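Local structure of beta-glucosidase (Chaetomella raphigera, 6JXG) at residues Leu352-Gln357 / Thr431-Ile436. The protein probably hydrolyses terminal, non-reducing beta-D-glucosyl residues with release of beta-D-glucose, as a secreted family 3 glycoside hydrolase of cellulose breakdown. Sequence-based numbering, arbitrary orientation.
Sequences LAIIGQ and TAIVFI. With MAN (alpha-D-mannopyranose), chain E.
Ala353 and Ile355 use both their N-H and C=O groups to join strand 352-355 to strand 431-436, which runs parallel to it at an angle of 18° and a closest axis distance of 4.6 Å. Ala353 N donates to Thr431 O (3.0 Å) and Ala353 O accepts from Ile433 N in an almost straight bond (N-H...O 174°). Two residues on, Ile355 N donates a hydrogen bond to Ile433 O, and Ile355 O receives Phe435 N at 2.9 Å. Side chains alternate between the two faces of the sheet. On one, Leu352 CD1 lies 3.7 Å from Thr431 CG2, and the CD1 methyls of Ile354 and Ile433 meet side by side at 4.0 Å. The Phe435 ring turns its edge to Ile355 O, which lies in the ring plane 3.4 Å from Phe435 CD2. Both strands are inner members of the six-stranded mixed sheet in the family 3 C-terminal domain, an alpha/beta sandwich preceding the fibronectin type III-like domain. Helix 396-406 touches Ile354 and Phe435, whereas Val470 of helix 463-471 packs on Ile355, Ala432 and Val434. On this second face, chi1 of -57° sets Ile355 CG1 beside its backbone N, and CD1 beyond it reaches back to Ala432 CB (4.0 Å), while CG2 meets Val434 CG2. At the other end of the pairing, Thr431 OG1 is bonded covalently to C1 of an O-linked mannose, which hydrogen-bonds to Ala343 and Glu430.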
ATOM      1  N   LEU A 352      11.323  33.684   6.729  1.00 23.80           N
ATOM      2  CA  LEU A 352      11.106  32.434   5.996  1.00 23.26           C
ATOM      3  C   LEU A 352      10.127  32.689   4.885  1.00 19.37           C
ATOM      4  O   LEU A 352       9.054  33.177   5.151  1.00 22.20           O
ATOM      5  CB  LEU A 352      10.484  31.462   6.983  1.00 24.50           C
ATOM      6  CG  LEU A 352      10.850  30.010   7.118  1.00 27.92           C
ATOM      7  CD1 LEU A 352      12.312  29.654   6.904  1.00 25.95           C
ATOM      8  CD2 LEU A 352      10.374  29.567   8.503  1.00 27.13           C
ATOM      9  N   ALA A 353      10.515  32.472   3.648  1.00 18.28           N
ATOM     10  CA  ALA A 353       9.582  32.530   2.535  1.00 18.41           C
ATOM     11  C   ALA A 353       8.882  31.159   2.379  1.00 20.17           C
ATOM     12  O   ALA A 353       9.538  30.098   2.560  1.00 15.39           O
ATOM     13  CB  ALA A 353      10.329  32.917   1.231  1.00 19.47           C
ATOM     14  N   ILE A 354       7.584  31.187   2.066  1.00 20.11           N
ATOM     15  CA  ILE A 354       6.743  29.946   1.935  1.00 19.31           C
ATOM     16  C   ILE A 354       6.164  29.972   0.523  1.00 18.28           C
ATOM     17  O   ILE A 354       5.383  30.895   0.172  1.00 16.11           O
ATOM     18  CB  ILE A 354       5.690  29.848   3.058  1.00 20.79           C
ATOM     19  CG1 ILE A 354       6.370  29.881   4.430  1.00 20.62           C
ATOM     20  CG2 ILE A 354       4.749  28.639   2.886  1.00 20.47           C
ATOM     21  CD1 ILE A 354       7.192  28.684   4.866  1.00 20.75           C
ATOM     22  N   ILE A 355       6.632  29.035  -0.325  1.00 15.80           N
ATOM     23  CA  ILE A 355       6.425  29.132  -1.756  1.00 16.86           C
ATOM     24  C   ILE A 355       5.773  27.867  -2.325  1.00 15.62           C
ATOM     25  O   ILE A 355       6.229  26.778  -2.078  1.00 15.97           O
ATOM     26  CB  ILE A 355       7.779  29.421  -2.489  1.00 18.62           C
ATOM     27  CG1 ILE A 355       8.402  30.684  -1.934  1.00 22.46           C
ATOM     28  CG2 ILE A 355       7.619  29.485  -4.002  1.00 17.12           C
ATOM     29  CD1 ILE A 355       9.886  30.763  -2.143  1.00 25.11           C
ATOM     30  N   GLY A 356       4.768  28.042  -3.173  1.00 15.21           N
ATOM     31  CA  GLY A 356       4.104  26.939  -3.818  1.00 15.18           C
ATOM     32  C   GLY A 356       2.712  26.772  -3.332  1.00 13.88           C
ATOM     33  O   GLY A 356       2.464  26.907  -2.159  1.00 15.67           O
ATOM     34  N   GLN A 357       1.812  26.403  -4.227  1.00 14.06           N
ATOM     35  CA  GLN A 357       0.425  26.205  -3.857  1.00 14.83           C
ATOM     36  C   GLN A 357       0.279  24.982  -2.978  1.00 14.98           C
ATOM     37  O   GLN A 357      -0.690  24.887  -2.292  1.00 16.78           O
ATOM     38  CB  GLN A 357      -0.487  26.053  -5.088  1.00 14.15           C
ATOM     39  CG  GLN A 357      -0.238  24.892  -5.978  1.00 14.95           C
ATOM     40  CD  GLN A 357      -1.386  24.647  -6.908  1.00 15.23           C
ATOM     41  OE1 GLN A 357      -2.577  24.746  -6.497  1.00 16.24           O
ATOM     42  NE2 GLN A 357      -1.076  24.408  -8.147  1.00 15.12           N
ATOM     43  N   THR A 431      15.724  32.415   4.329  1.00 21.87           N
ATOM     44  CA  THR A 431      15.586  30.981   3.989  1.00 20.57           C
ATOM     45  C   THR A 431      14.256  30.854   3.323  1.00 18.93           C
ATOM     46  O   THR A 431      13.300  31.499   3.752  1.00 19.21           O
ATOM     47  CB  THR A 431      15.620  30.137   5.278  1.00 20.16           C
ATOM     48  OG1 THR A 431      16.949  30.176   5.790  1.00 20.23           O
ATOM     49  CG2 THR A 431      15.324  28.601   4.999  1.00 19.41           C
ATOM     50  N   ALA A 432      14.191  30.000   2.315  1.00 19.11           N
ATOM     51  CA  ALA A 432      12.965  29.737   1.523  1.00 17.00           C
ATOM     52  C   ALA A 432      12.612  28.271   1.530  1.00 16.96           C
ATOM     53  O   ALA A 432      13.474  27.445   1.222  1.00 19.45           O
ATOM     54  CB  ALA A 432      13.198  30.132   0.083  1.00 17.47           C
ATOM     55  N   ILE A 433      11.365  27.958   1.852  1.00 15.76           N
ATOM     56  CA  ILE A 433      10.857  26.576   1.761  1.00 15.31           C
ATOM     57  C   ILE A 433       9.845  26.552   0.614  1.00 14.56           C
ATOM     58  O   ILE A 433       8.862  27.348   0.618  1.00 15.23           O
ATOM     59  CB  ILE A 433      10.124  26.111   3.038  1.00 15.23           C
ATOM     60  CG1 ILE A 433      10.905  26.494   4.315  1.00 16.63           C
ATOM     61  CG2 ILE A 433       9.813  24.643   2.904  1.00 16.37           C
ATOM     62  CD1 ILE A 433      10.253  26.158   5.654  1.00 16.37           C
ATOM     63  N   VAL A 434      10.135  25.701  -0.374  1.00 12.99           N
ATOM     64  CA  VAL A 434       9.388  25.608  -1.569  1.00 14.26           C
ATOM     65  C   VAL A 434       8.732  24.194  -1.638  1.00 14.69           C
ATOM     66  O   VAL A 434       9.387  23.186  -1.401  1.00 15.18           O
ATOM     67  CB  VAL A 434      10.255  25.940  -2.822  1.00 15.11           C
ATOM     68  CG1 VAL A 434      11.511  25.097  -2.908  1.00 16.84           C
ATOM     69  CG2 VAL A 434       9.467  25.814  -4.104  1.00 16.43           C
ATOM     70  N   PHE A 435       7.465  24.171  -2.029  1.00 14.49           N
ATOM     71  CA  PHE A 435       6.576  23.023  -1.908  1.00 15.19           C
ATOM     72  C   PHE A 435       6.147  22.614  -3.307  1.00 14.95           C
ATOM     73  O   PHE A 435       5.527  23.391  -4.045  1.00 17.58           O
ATOM     74  CB  PHE A 435       5.338  23.418  -1.062  1.00 15.51           C
ATOM     75  CG  PHE A 435       5.642  23.694   0.382  1.00 14.96           C
ATOM     76  CD1 PHE A 435       5.465  22.706   1.348  1.00 14.49           C
ATOM     77  CD2 PHE A 435       6.164  24.890   0.780  1.00 13.88           C
ATOM     78  CE1 PHE A 435       5.775  22.945   2.676  1.00 14.34           C
ATOM     79  CE2 PHE A 435       6.472  25.130   2.127  1.00 14.16           C
ATOM     80  CZ  PHE A 435       6.290  24.148   3.064  1.00 14.72           C
ATOM     81  N   ILE A 436       6.467  21.386  -3.675  1.00 12.87           N
ATOM     82  CA  ILE A 436       6.184  20.844  -4.969  1.00 12.23           C
ATOM     83  C   ILE A 436       5.556  19.474  -4.827  1.00 12.83           C
ATOM     84  O   ILE A 436       5.728  18.798  -3.786  1.00 13.45           O
ATOM     85  CB  ILE A 436       7.423  20.802  -5.897  1.00 11.90           C
ATOM     86  CG1 ILE A 436       8.564  19.959  -5.309  1.00 12.08           C
ATOM     87  CG2 ILE A 436       7.884  22.210  -6.169  1.00 12.81           C
ATOM     88  CD1 ILE A 436       9.661  19.560  -6.271  1.00 12.28           C
TER
HETATM   89  C1  MAN E 804      16.921  30.006   7.194  1.00 23.08           C
HETATM   90  C2  MAN E 804      18.326  30.618   7.307  1.00 28.27           C
HETATM   91  C3  MAN E 804      19.490  29.659   7.042  1.00 29.94           C
HETATM   92  C4  MAN E 804      19.261  28.324   7.737  1.00 30.55           C
HETATM   93  C5  MAN E 804      17.938  27.836   7.215  1.00 27.65           C
HETATM   94  C6  MAN E 804      17.661  26.410   7.627  1.00 28.50           C
HETATM   95  O2  MAN E 804      18.415  31.016   8.630  1.00 29.66           O
HETATM   96  O3  MAN E 804      20.624  30.287   7.577  1.00 34.64           O
HETATM   97  O4  MAN E 804      20.304  27.365   7.482  1.00 34.28           O
HETATM   98  O5  MAN E 804      16.899  28.687   7.661  1.00 25.70           O
HETATM   99  O6  MAN E 804      17.515  26.315   9.033  1.00 30.84           O